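DNA repair protein rad60 (Schizosaccharomyces pombe, PDB 3GOE) is required for repairing DNA double-strand breaks by recombination between sister chromatids, and is represented here by its C-terminal SUMO-like domain. Local coordinates at residues A[31-34]-A[35-39]; A[52-56]-A[57-61]; A[63-66]-A[67-70]. All blocks are in the same frame, centred on the assembly; numbering follows the deposited sequence. Where two conformers were deposited one is given.

Contact 1. Residues A[31-34]-A[35-39]; sequences TVKD and LIKRY
Asp34, whose backbone carbonyl receives the N-H of Arg38, also carries the flat side-chain group of this helix start. Its carboxylate is met at OD2 by the backbone N of Thr31 at 2.9 Å; the donor arrives on the anti side of that oxygen, 34° out of the carboxylate plane. Asp34 CG stands beside its own backbone N, anti to the carbonyl carbon (chi1 -72°), and this turns the carboxylate back toward the N-terminal end of the helix. The return bond runs from Asp34 N to Thr31 OG1 at 3.1 Å. The two reciprocal bonds make a capping box with Thr31 at the N-cap, and the end of the helix would probably favour the charged form of Asp34.

Behind the cap, the amides of Leu35, Ile36, Lys37 and Arg38 each bond to the carbonyl four residues earlier, on Thr31, Val32, Lys33 and Asp34 in turn. This is the start of helix 32-43, which lies across the sheet of the ubiquitin-like beta-grasp fold. On its inner side, Ile36 CG1 rests 3.4 Å from Val32 O, directed there by a chi1 of -60° that sets it beside the backbone N. Ile36 CD1 then comes 4.3 Å from Val32 CG1, and the two residues share Leu53 of strand 52-55 as a neighbour. Leu35 packs against Leu12, Leu24 and Ile26. One turn further on, the hydroxyl of Tyr39 is hydrogen-bonded both to the carbonyl of Glu20 and to OG of Ser19, a residue of the calcium site.

Two lysines, a turn apart, line part of the outer side. Lys37 CE lies 4.3 Å from Lys33 CG, while the ammonium groups stay apart, NZ of Lys33 being 5.7 Å from NZ of Lys37. Asp34 OD1 is 5.1 Å from Lys37 NZ, not in contact, though the opposite charges may attract weakly.

Contact 2. Residues A[52-56]-A[57-61]; sequences RLEFE and GEWLD
Arg52 and Glu54 hold the indole of Trp59 between them in a tight beta hairpin, strands 52-55 and 58-59 joined by a type I' turn from Phe55 to Glu58. Over one face of the six-membered ring, Arg52 CZ sits 3.8 Å from the ring centroid in a cation-pi contact. The guanidinium is not stacked flat, its plane lying 53° from that of the ring; Arg52 CD adds a CH-pi contact on the same face. Against the opposite face comes Glu54 OE1, 3.0 Å from Trp59 CH2, brought there by a chain that leaves anti to the backbone N (chi1 179°). An alanine at Glu54, lacking the carboxylate over the indole, would probably uncover that face and let the ring shift against Arg52.

The backbone explains this layering. Glu54 and Trp59 are a non-hydrogen-bonded pair, their side chains on one face of the sheet, whereas Phe55 and Glu58 form the neighbouring hydrogen-bonded pair. Phe55 N reaches Glu58 O at 2.8 Å, and Glu58 N returns to Phe55 O. Leu60 N meets Leu53 O almost straight, at 176°. The backbone angles of Gly57 would drive a CB into Glu56 O, which suits a residue without one.

On the inner side, Leu60 CD2 touches Phe55 CB at 3.9 Å and Leu60 CD1 lies 4.0 Å from Leu53 CB. Further out, Val32 of helix 32-43 packs on both Leu53 and Leu60, and strand 76-80 flanks strand 52-55, bonding to Arg52 and Glu54. A water accepts from Leu53 N at 2.9 Å and donates to Leu60 O at 2.8 Å.

Contact 3. Residues A[63-66]-A[67-70]; sequences NDQV and QSTE
Gln67 turns its side chain back beside that of Gln65, the two pointing the same way, and Gln67 NE2 donates to Gln65 OE1 at 3.0 Å. The amides stand nearly perpendicular, 88° apart, with the acceptor close to the plane of the Gln67 amide but the donor well above the Gln65 carbonyl plane.

Ser68 follows, its N bonded to Gln65 O at 2.9 Å in 3-10 fashion. One water links Ser68 OG with Gln65 N, and another donates to both Ser68 O and Asp64 OD2.

Thr69 grips Val66 O twice. Its OG1 donates in the carbonyl plane, on a lone pair, at 2.7 Å, while its N arrives from above that plane at 3.1 Å. With OG1 set between backbone N and carbonyl carbon (chi1 75°), the same oxygen also bonds to Leu71 N, as in an ST turn. Thr69 CG2 meets Asp64 CB at 4.2 Å.

In sequence this short turn falls between strands 58-59 and 76-80. Backbone hydrogen bonds pair Val66 with Phe30 and Gln67 with Val28, fastening it to the connection from strand 22-27 into helix 32-43.

The three local contacts follow one another along the chain yet converge on the start of helix 32-43. The centres of contacts 1 and 2 are about 13 Å apart, and that of contact 3 lies about 11 Å from each. Contact 1 meets contact 2 through the core, Leu35 CD2 lying 3.5 Å from Leu53 CD1; at the helix start, Val32 CB also packs 3.3 Å from Asp61 O. Contact 3 is joined to the same helix end by a probable hydrogen bond from Val32 N to Asp64 O at 2.9 Å. Contacts 2 and 3 barely touch, Phe55 CE2 approaching Glu70 C at 4.1 Å. The bound calcium ion is about 12 Å from the Leu53 side chain.

Contact 1. Residues A[31-34]-A[35-39]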
ATOM      1  N   THR A  31      -2.084   7.813  -2.721  1.00  7.49           N
ATOM      2  CA  THR A  31      -1.907   6.951  -3.864  1.00  7.51           C
ATOM      3  C   THR A  31      -1.143   5.679  -3.503  1.00  6.96           C
ATOM      4  O   THR A  31      -0.530   5.552  -2.459  1.00  7.40           O
ATOM      5  CB  THR A  31      -1.178   7.693  -5.018  1.00  7.72           C
ATOM      6  OG1 THR A  31       0.061   8.079  -4.549  1.00  8.31           O
ATOM      7  CG2 THR A  31      -1.989   8.835  -5.529  1.00  8.80           C
ATOM      8  N   VAL A  32      -1.198   4.716  -4.414  1.00  7.39           N
ATOM      9  CA  VAL A  32      -0.379   3.527  -4.308  1.00  7.32           C
ATOM     10  C   VAL A  32       1.097   3.911  -4.239  1.00  7.10           C
ATOM     11  O   VAL A  32       1.844   3.344  -3.442  1.00  7.57           O
ATOM     12  CB  VAL A  32      -0.709   2.572  -5.484  1.00  8.26           C
ATOM     13  CG1 VAL A  32       0.319   1.489  -5.631  1.00  9.03           C
ATOM     14  CG2 VAL A  32      -2.133   2.053  -5.281  1.00  9.90           C
ATOM     15  N   LYS A  33       1.524   4.895  -5.031  1.00  7.36           N
ATOM     16  CA  LYS A  33       2.914   5.350  -4.943  1.00  7.36           C
ATOM     17  C   LYS A  33       3.211   5.893  -3.552  1.00  6.95           C
ATOM     18  O   LYS A  33       4.281   5.620  -2.992  1.00  7.52           O
ATOM     19  CB  LYS A  33       3.195   6.414  -6.020  1.00  8.55           C
ATOM     20  CG  LYS A  33       4.667   6.782  -6.073  1.00 11.42           C
ATOM     21  CD  LYS A  33       4.930   7.800  -7.126  1.00 18.12           C
ATOM     22  CE  LYS A  33       5.181   7.312  -8.499  1.00 35.31           C
ATOM     23  NZ  LYS A  33       5.856   8.521  -9.136  1.00 47.69           N
ATOM     24  N   ASP A  34       2.318   6.659  -2.965  1.00  7.20           N
ATOM     25  CA  ASP A  34       2.470   7.180  -1.627  1.00  7.17           C
ATOM     26  C   ASP A  34       2.647   6.011  -0.642  1.00  6.93           C
ATOM     27  O   ASP A  34       3.474   6.057   0.269  1.00  7.45           O
ATOM     28  CB  ASP A  34       1.270   8.002  -1.211  1.00  7.78           C
ATOM     29  CG  ASP A  34       1.078   9.342  -1.851  1.00  9.06           C
ATOM     30  OD1 ASP A  34       2.093   9.994  -2.210  1.00 11.01           O
ATOM     31  OD2 ASP A  34      -0.085   9.787  -1.926  1.00 11.11           O
ATOM     32  N   LEU A  35       1.804   4.970  -0.774  1.00  7.09           N
ATOM     33  CA  LEU A  35       1.900   3.790   0.073  1.00  6.73           C
ATOM     34  C   LEU A  35       3.289   3.163  -0.032  1.00  6.97           C
ATOM     35  O   LEU A  35       3.885   2.783   0.981  1.00  7.46           O
ATOM     36  CB  LEU A  35       0.789   2.812  -0.320  1.00  7.44           C
ATOM     37  CG  LEU A  35       0.819   1.428   0.333  1.00  8.47           C
ATOM     38  CD1 LEU A  35       0.854   1.489   1.859  1.00  9.70           C
ATOM     39  CD2 LEU A  35      -0.364   0.614  -0.180  1.00 10.57           C
ATOM     40  N   ILE A  36       3.808   3.057  -1.266  1.00  7.04           N
ATOM     41  CA  ILE A  36       5.151   2.537  -1.440  1.00  6.95           C
ATOM     42  C   ILE A  36       6.191   3.398  -0.798  1.00  6.91           C
ATOM     43  O   ILE A  36       7.116   2.925  -0.116  1.00  7.32           O
ATOM     44  CB  ILE A  36       5.458   2.279  -2.952  1.00  7.40           C
ATOM     45  CG1 ILE A  36       4.496   1.276  -3.551  1.00  8.01           C
ATOM     46  CG2 ILE A  36       6.886   1.817  -3.108  1.00  9.01           C
ATOM     47  CD1 ILE A  36       4.563   1.209  -5.075  1.00  9.55           C
ATOM     48  N   LYS A  37       6.105   4.728  -0.981  1.00  6.79           N
ATOM     49  CA  LYS A  37       7.041   5.648  -0.366  1.00  7.14           C
ATOM     50  C   LYS A  37       7.035   5.494   1.161  1.00  6.83           C
ATOM     51  O   LYS A  37       8.087   5.557   1.799  1.00  7.91           O
ATOM     52  CB  LYS A  37       6.750   7.100  -0.730  1.00  8.34           C
ATOM     53  CG  LYS A  37       7.079   7.459  -2.154  1.00  9.71           C
ATOM     54  CD  LYS A  37       6.726   8.927  -2.443  1.00 14.14           C
ATOM     55  CE  LYS A  37       7.187   9.398  -3.788  1.00 18.50           C
ATOM     56  NZ  LYS A  37       6.806  10.812  -3.951  1.00 35.63           N
ATOM     57  N   ARG A  38       5.859   5.373   1.745  1.00  6.88           N
ATOM     58  CA  ARG A  38       5.729   5.228   3.200  1.00  7.27           C
ATOM     59  C   ARG A  38       6.295   3.884   3.654  1.00  6.96           C
ATOM     60  O   ARG A  38       6.998   3.819   4.662  1.00  7.86           O
ATOM     61  CB  ARG A  38       4.265   5.418   3.592  1.00  8.05           C
ATOM     62  CG  ARG A  38       4.037   5.254   5.088  1.00  9.43           C
ATOM     63  CD  ARG A  38       4.744   6.250   5.968  1.00 10.81           C
ATOM     64  NE  ARG A  38       4.400   7.643   5.736  1.00 10.86           N
ATOM     65  CZ  ARG A  38       3.327   8.256   6.227  1.00 11.36           C
ATOM     66  NH1 ARG A  38       2.438   7.623   6.945  1.00 13.77           N
ATOM     67  NH2 ARG A  38       3.111   9.569   5.976  1.00 11.97           N
ATOM     68  N   TYR A  39       5.995   2.810   2.938  1.00  6.95           N
ATOM     69  CA  TYR A  39       6.618   1.530   3.226  1.00  7.10           C
ATOM     70  C   TYR A  39       8.147   1.673   3.273  1.00  7.07           C
ATOM     71  O   TYR A  39       8.816   1.201   4.190  1.00  7.88           O
ATOM     72  CB  TYR A  39       6.185   0.481   2.174  1.00  7.74           C
ATOM     73  CG  TYR A  39       6.978  -0.790   2.315  1.00  8.24           C
ATOM     74  CD1 TYR A  39       6.671  -1.731   3.297  1.00 10.42           C
ATOM     75  CD2 TYR A  39       8.034  -1.055   1.465  1.00  9.23           C
ATOM     76  CE1 TYR A  39       7.418  -2.900   3.419  1.00 11.37           C
ATOM     77  CE2 TYR A  39       8.778  -2.207   1.633  1.00 10.85           C
ATOM     78  CZ  TYR A  39       8.476  -3.130   2.594  1.00 11.13           C
ATOM     79  OH  TYR A  39       9.266  -4.252   2.734  1.00 14.72           O
TER

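Contact 2. Residues A[52-56]-A[57-61]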
ATOM      1  N   ARG A  52       6.916  -2.235  -7.169  1.00  9.66           N
ATOM      2  CA  ARG A  52       5.527  -2.415  -7.466  1.00 10.71           C
ATOM      3  C   ARG A  52       4.822  -3.138  -6.320  1.00  9.61           C
ATOM      4  O   ARG A  52       5.435  -3.886  -5.573  1.00 11.02           O
ATOM      5  CB  ARG A  52       5.302  -3.206  -8.764  1.00 17.57           C
ATOM      6  CG  ARG A  52       5.808  -2.594 -10.031  1.00 24.62           C
ATOM      7  CD  ARG A  52       5.531  -3.425 -11.274  1.00 30.98           C
ATOM      8  NE  ARG A  52       6.038  -4.772 -11.062  1.00 46.67           N
ATOM      9  CZ  ARG A  52       6.998  -5.404 -11.709  1.00 58.42           C
ATOM     10  NH1 ARG A  52       7.286  -6.644 -11.319  1.00 62.35           N
ATOM     11  NH2 ARG A  52       7.680  -4.883 -12.732  1.00 60.24           N
ATOM     12  N   LEU A  53       3.520  -2.906  -6.228  1.00  9.63           N
ATOM     13  CA  LEU A  53       2.645  -3.662  -5.350  1.00  9.46           C
ATOM     14  C   LEU A  53       1.715  -4.546  -6.144  1.00  9.55           C
ATOM     15  O   LEU A  53       1.151  -4.087  -7.121  1.00 11.50           O
ATOM     16  CB  LEU A  53       1.791  -2.782  -4.452  1.00 10.31           C
ATOM     17  CG  LEU A  53       2.502  -1.840  -3.528  1.00 11.16           C
ATOM     18  CD1 LEU A  53       1.517  -1.078  -2.656  1.00 13.46           C
ATOM     19  CD2 LEU A  53       3.563  -2.514  -2.665  1.00 12.00           C
ATOM     20  N   GLU A  54       1.625  -5.800  -5.754  1.00 10.87           N
ATOM     21  CA  GLU A  54       0.713  -6.781  -6.373  1.00 12.03           C
ATOM     22  C   GLU A  54      -0.397  -7.136  -5.395  1.00 11.68           C
ATOM     23  O   GLU A  54      -0.112  -7.416  -4.231  1.00 13.84           O
ATOM     24  CB  GLU A  54       1.479  -8.026  -6.813  1.00 16.15           C
ATOM     25  CG  GLU A  54       0.780  -9.219  -7.463  1.00 32.44           C
ATOM     26  CD  GLU A  54       1.898 -10.061  -8.077  1.00 45.31           C
ATOM     27  OE1 GLU A  54       2.639  -9.594  -8.977  1.00 65.21           O
ATOM     28  OE2 GLU A  54       2.005 -11.225  -7.619  1.00 56.93           O
ATOM     29  N   PHE A  55      -1.601  -7.121  -5.907  1.00 12.62           N
ATOM     30  CA  PHE A  55      -2.792  -7.429  -5.117  1.00 12.57           C
ATOM     31  C   PHE A  55      -3.555  -8.490  -5.853  1.00 16.05           C
ATOM     32  O   PHE A  55      -3.954  -8.253  -6.984  1.00 19.57           O
ATOM     33  CB  PHE A  55      -3.624  -6.189  -4.902  1.00 13.15           C
ATOM     34  CG  PHE A  55      -4.909  -6.408  -4.139  1.00 13.59           C
ATOM     35  CD1 PHE A  55      -4.941  -7.058  -2.919  1.00 15.11           C
ATOM     36  CD2 PHE A  55      -6.094  -6.029  -4.675  1.00 19.18           C
ATOM     37  CE1 PHE A  55      -6.105  -7.314  -2.189  1.00 18.30           C
ATOM     38  CE2 PHE A  55      -7.267  -6.156  -3.998  1.00 23.24           C
ATOM     39  CZ  PHE A  55      -7.311  -6.824  -2.779  1.00 23.21           C
ATOM     40  N   GLU A  56      -3.704  -9.669  -5.239  1.00 20.57           N
ATOM     41  CA  GLU A  56      -4.401 -10.772  -5.882  1.00 26.61           C
ATOM     42  C   GLU A  56      -3.854 -11.036  -7.255  1.00 28.82           C
ATOM     43  O   GLU A  56      -4.539 -11.326  -8.242  1.00 42.61           O
ATOM     44  CB  GLU A  56      -5.913 -10.434  -5.886  1.00 33.50           C
ATOM     45  CG  GLU A  56      -6.362 -10.387  -4.424  1.00 40.56           C
ATOM     46  CD  GLU A  56      -7.745  -9.813  -4.203  1.00 55.28           C
ATOM     47  OE1 GLU A  56      -8.132  -8.733  -4.724  1.00 80.99           O
ATOM     48  OE2 GLU A  56      -8.432 -10.529  -3.427  1.00 55.24           O
ATOM     49  N   GLY A  57      -2.530 -10.983  -7.401  1.00 28.92           N
ATOM     50  CA  GLY A  57      -2.098 -11.434  -8.732  1.00 33.11           C
ATOM     51  C   GLY A  57      -2.095 -10.297  -9.726  1.00 30.79           C
ATOM     52  O   GLY A  57      -1.777 -10.520 -10.891  1.00 35.88           O
ATOM     53  N   GLU A  58      -2.418  -9.067  -9.352  1.00 24.34           N
ATOM     54  CA  GLU A  58      -2.504  -7.953 -10.259  1.00 25.95           C
ATOM     55  C   GLU A  58      -1.671  -6.750  -9.852  1.00 18.91           C
ATOM     56  O   GLU A  58      -1.649  -6.476  -8.655  1.00 16.59           O
ATOM     57  CB  GLU A  58      -4.001  -7.542 -10.366  1.00 33.38           C
ATOM     58  CG  GLU A  58      -4.962  -8.642  -9.923  1.00 39.45           C
ATOM     59  CD  GLU A  58      -6.427  -8.495 -10.274  1.00 46.49           C
ATOM     60  OE1 GLU A  58      -6.974  -7.360 -10.201  1.00 48.92           O
ATOM     61  OE2 GLU A  58      -7.047  -9.533 -10.624  1.00 58.33           O
ATOM     62  N   TRP A  59      -0.983  -6.048 -10.753  1.00 17.72           N
ATOM     63  CA  TRP A  59      -0.200  -4.889 -10.388  1.00 14.40           C
ATOM     64  C   TRP A  59      -1.098  -3.723 -10.070  1.00 12.80           C
ATOM     65  O   TRP A  59      -1.967  -3.363 -10.892  1.00 15.24           O
ATOM     66  CB  TRP A  59       0.772  -4.435 -11.555  1.00 21.47           C
ATOM     67  CG  TRP A  59       1.792  -5.461 -11.845  1.00 29.59           C
ATOM     68  CD1 TRP A  59       1.969  -5.947 -13.123  1.00 35.12           C
ATOM     69  CD2 TRP A  59       2.715  -6.101 -10.969  1.00 29.18           C
ATOM     70  NE1 TRP A  59       2.964  -6.867 -13.071  1.00 36.53           N
ATOM     71  CE2 TRP A  59       3.433  -6.972 -11.775  1.00 34.15           C
ATOM     72  CE3 TRP A  59       3.033  -6.051  -9.615  1.00 23.25           C
ATOM     73  CZ2 TRP A  59       4.440  -7.777 -11.253  1.00 34.95           C
ATOM     74  CZ3 TRP A  59       4.018  -6.830  -9.075  1.00 27.62           C
ATOM     75  CH2 TRP A  59       4.704  -7.691  -9.925  1.00 33.62           C
ATOM     76  N   LEU A  60      -0.899  -3.073  -8.925  1.00 10.51           N
ATOM     77  CA  LEU A  60      -1.637  -1.869  -8.597  1.00  9.52           C
ATOM     78  C   LEU A  60      -1.022  -0.692  -9.334  1.00  9.78           C
ATOM     79  O   LEU A  60       0.189  -0.523  -9.408  1.00 11.62           O
ATOM     80  CB  LEU A  60      -1.601  -1.652  -7.095  1.00  9.62           C
ATOM     81  CG  LEU A  60      -2.340  -2.668  -6.254  1.00 11.25           C
ATOM     82  CD1 LEU A  60      -2.137  -2.398  -4.768  1.00 14.33           C
ATOM     83  CD2 LEU A  60      -3.811  -2.683  -6.527  1.00 15.87           C
ATOM     84  N   ASP A  61      -1.895   0.195  -9.873  1.00  9.60           N
ATOM     85  CA  ASP A  61      -1.449   1.385 -10.556  1.00  9.75           C
ATOM     86  C   ASP A  61      -0.913   2.385  -9.553  1.00  8.66           C
ATOM     87  O   ASP A  61      -1.657   2.823  -8.671  1.00  8.99           O
ATOM     88  CB  ASP A  61      -2.605   1.985 -11.317  1.00 11.02           C
ATOM     89  CG  ASP A  61      -2.308   3.214 -12.154  1.00 12.55           C
ATOM     90  OD1 ASP A  61      -1.307   3.882 -11.911  1.00 13.56           O
ATOM     91  OD2 ASP A  61      -3.135   3.507 -13.042  1.00 17.25           O
TER
HETATM   92  O   HOH W   1       2.496  -0.690  -7.781  1.00 12.31           O

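Contact 3. Residues A[63-66]-A[67-70]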
ATOM      1  N   ASN A  63      -0.495   5.423  -9.636  1.00  8.43           N
ATOM      2  CA  ASN A  63      -1.134   6.724  -9.640  1.00  8.13           C
ATOM      3  C   ASN A  63      -2.570   6.706  -9.133  1.00  8.93           C
ATOM      4  O   ASN A  63      -3.181   7.794  -9.020  1.00 10.46           O
ATOM      5  CB  ASN A  63      -1.041   7.358 -11.038  1.00  9.35           C
ATOM      6  CG  ASN A  63       0.389   7.591 -11.429  1.00 10.07           C
ATOM      7  OD1 ASN A  63       1.243   7.854 -10.630  1.00 11.67           O
ATOM      8  ND2 ASN A  63       0.660   7.512 -12.689  1.00 20.52           N
ATOM      9  N   ASP A  64      -3.080   5.541  -8.816  1.00  8.72           N
ATOM     10  CA  ASP A  64      -4.452   5.443  -8.249  1.00  9.62           C
ATOM     11  C   ASP A  64      -4.398   5.721  -6.774  1.00  8.91           C
ATOM     12  O   ASP A  64      -3.527   5.277  -6.037  1.00  9.16           O
ATOM     13  CB  ASP A  64      -5.019   4.050  -8.468  1.00 10.17           C
ATOM     14  CG  ASP A  64      -5.579   3.854  -9.842  1.00 13.84           C
ATOM     15  OD1 ASP A  64      -5.752   4.855 -10.607  1.00 17.85           O
ATOM     16  OD2 ASP A  64      -5.901   2.655 -10.112  1.00 17.95           O
ATOM     17  N   GLN A  65      -5.410   6.450  -6.280  1.00 10.16           N
ATOM     18  CA  GLN A  65      -5.667   6.510  -4.840  1.00  9.66           C
ATOM     19  C   GLN A  65      -6.023   5.131  -4.342  1.00  9.23           C
ATOM     20  O   GLN A  65      -6.733   4.367  -5.015  1.00 10.61           O
ATOM     21  CB  GLN A  65      -6.784   7.480  -4.515  1.00 10.74           C
ATOM     22  CG  GLN A  65      -6.437   8.878  -4.818  1.00 13.26           C
ATOM     23  CD  GLN A  65      -7.630   9.787  -4.533  1.00 16.93           C
ATOM     24  OE1 GLN A  65      -7.764  10.221  -3.446  1.00 30.15           O
ATOM     25  NE2 GLN A  65      -8.408   9.968  -5.578  1.00 27.05           N
ATOM     26  N   VAL A  66      -5.629   4.815  -3.116  1.00  8.97           N
ATOM     27  CA  VAL A  66      -5.991   3.547  -2.494  1.00  9.38           C
ATOM     28  C   VAL A  66      -7.494   3.383  -2.524  1.00  9.97           C
ATOM     29  O   VAL A  66      -7.997   2.281  -2.839  1.00 11.86           O
ATOM     30  CB  VAL A  66      -5.397   3.495  -1.075  1.00  9.79           C
ATOM     31  CG1 VAL A  66      -6.003   2.375  -0.269  1.00 12.52           C
ATOM     32  CG2 VAL A  66      -3.883   3.352  -1.163  1.00 11.57           C
ATOM     33  N   GLN A  67      -8.283   4.424  -2.241  1.00 10.43           N
ATOM     34  CA  GLN A  67      -9.723   4.292  -2.294  1.00 13.01           C
ATOM     35  C   GLN A  67     -10.273   3.874  -3.652  1.00 14.51           C
ATOM     36  O   GLN A  67     -11.405   3.345  -3.684  1.00 19.03           O
ATOM     37  CB  GLN A  67     -10.358   5.598  -1.837  1.00 15.53           C
ATOM     38  CG  GLN A  67     -10.191   6.879  -2.597  1.00 19.12           C
ATOM     39  CD  GLN A  67     -10.765   8.078  -1.856  1.00 27.86           C
ATOM     40  OE1 GLN A  67     -11.706   7.958  -1.061  1.00 37.47           O
ATOM     41  NE2 GLN A  67     -10.215   9.239  -2.081  1.00 40.25           N
ATOM     42  N   SER A  68      -9.558   4.117  -4.730  1.00 13.62           N
ATOM     43  CA  SER A  68     -10.015   3.844  -6.085  1.00 15.11           C
ATOM     44  C   SER A  68      -9.728   2.395  -6.459  1.00 15.39           C
ATOM     45  O   SER A  68     -10.283   1.925  -7.441  1.00 24.46           O
ATOM     46  CB  SER A  68      -9.300   4.736  -7.087  1.00 19.65           C
ATOM     47  OG  SER A  68      -9.556   6.135  -6.832  1.00 20.49           O
ATOM     48  N   THR A  69      -8.860   1.735  -5.748  1.00 15.29           N
ATOM     49  CA  THR A  69      -8.561   0.341  -5.927  1.00 15.16           C
ATOM     50  C   THR A  69      -9.603  -0.497  -5.197  1.00 15.77           C
ATOM     51  O   THR A  69     -10.466   0.040  -4.517  1.00 17.38           O
ATOM     52  CB  THR A  69      -7.179  -0.026  -5.403  1.00 14.41           C
ATOM     53  OG1 THR A  69      -7.200  -0.075  -3.988  1.00 13.33           O
ATOM     54  CG2 THR A  69      -6.085   0.957  -5.848  1.00 15.43           C
ATOM     55  N   GLU A  70      -9.454  -1.816  -5.298  1.00 16.28           N
ATOM     56  CA  GLU A  70     -10.339  -2.690  -4.524  0.50 18.22           C
ATOM     57  C   GLU A  70      -9.833  -3.045  -3.133  1.00 17.73           C
ATOM     58  O   GLU A  70     -10.412  -3.882  -2.410  1.00 19.10           O
ATOM     59  CB  GLU A  70     -10.623  -3.980  -5.329  0.50 21.45           C
ATOM     60  CG  GLU A  70     -11.371  -3.585  -6.625  0.50 26.73           C
ATOM     61  CD  GLU A  70     -11.892  -4.805  -7.339  0.50 33.51           C
ATOM     62  OE1 GLU A  70     -11.480  -5.924  -6.954  0.50 40.51           O
ATOM     63  OE2 GLU A  70     -12.709  -4.597  -8.277  0.50 34.68           O
TER
HETATM   64  O   HOH W   2      -8.607   1.957  -9.632  1.00 43.35           O
HETATM   65  O   HOH W   3      -7.457   7.618  -7.982  1.00 18.63           O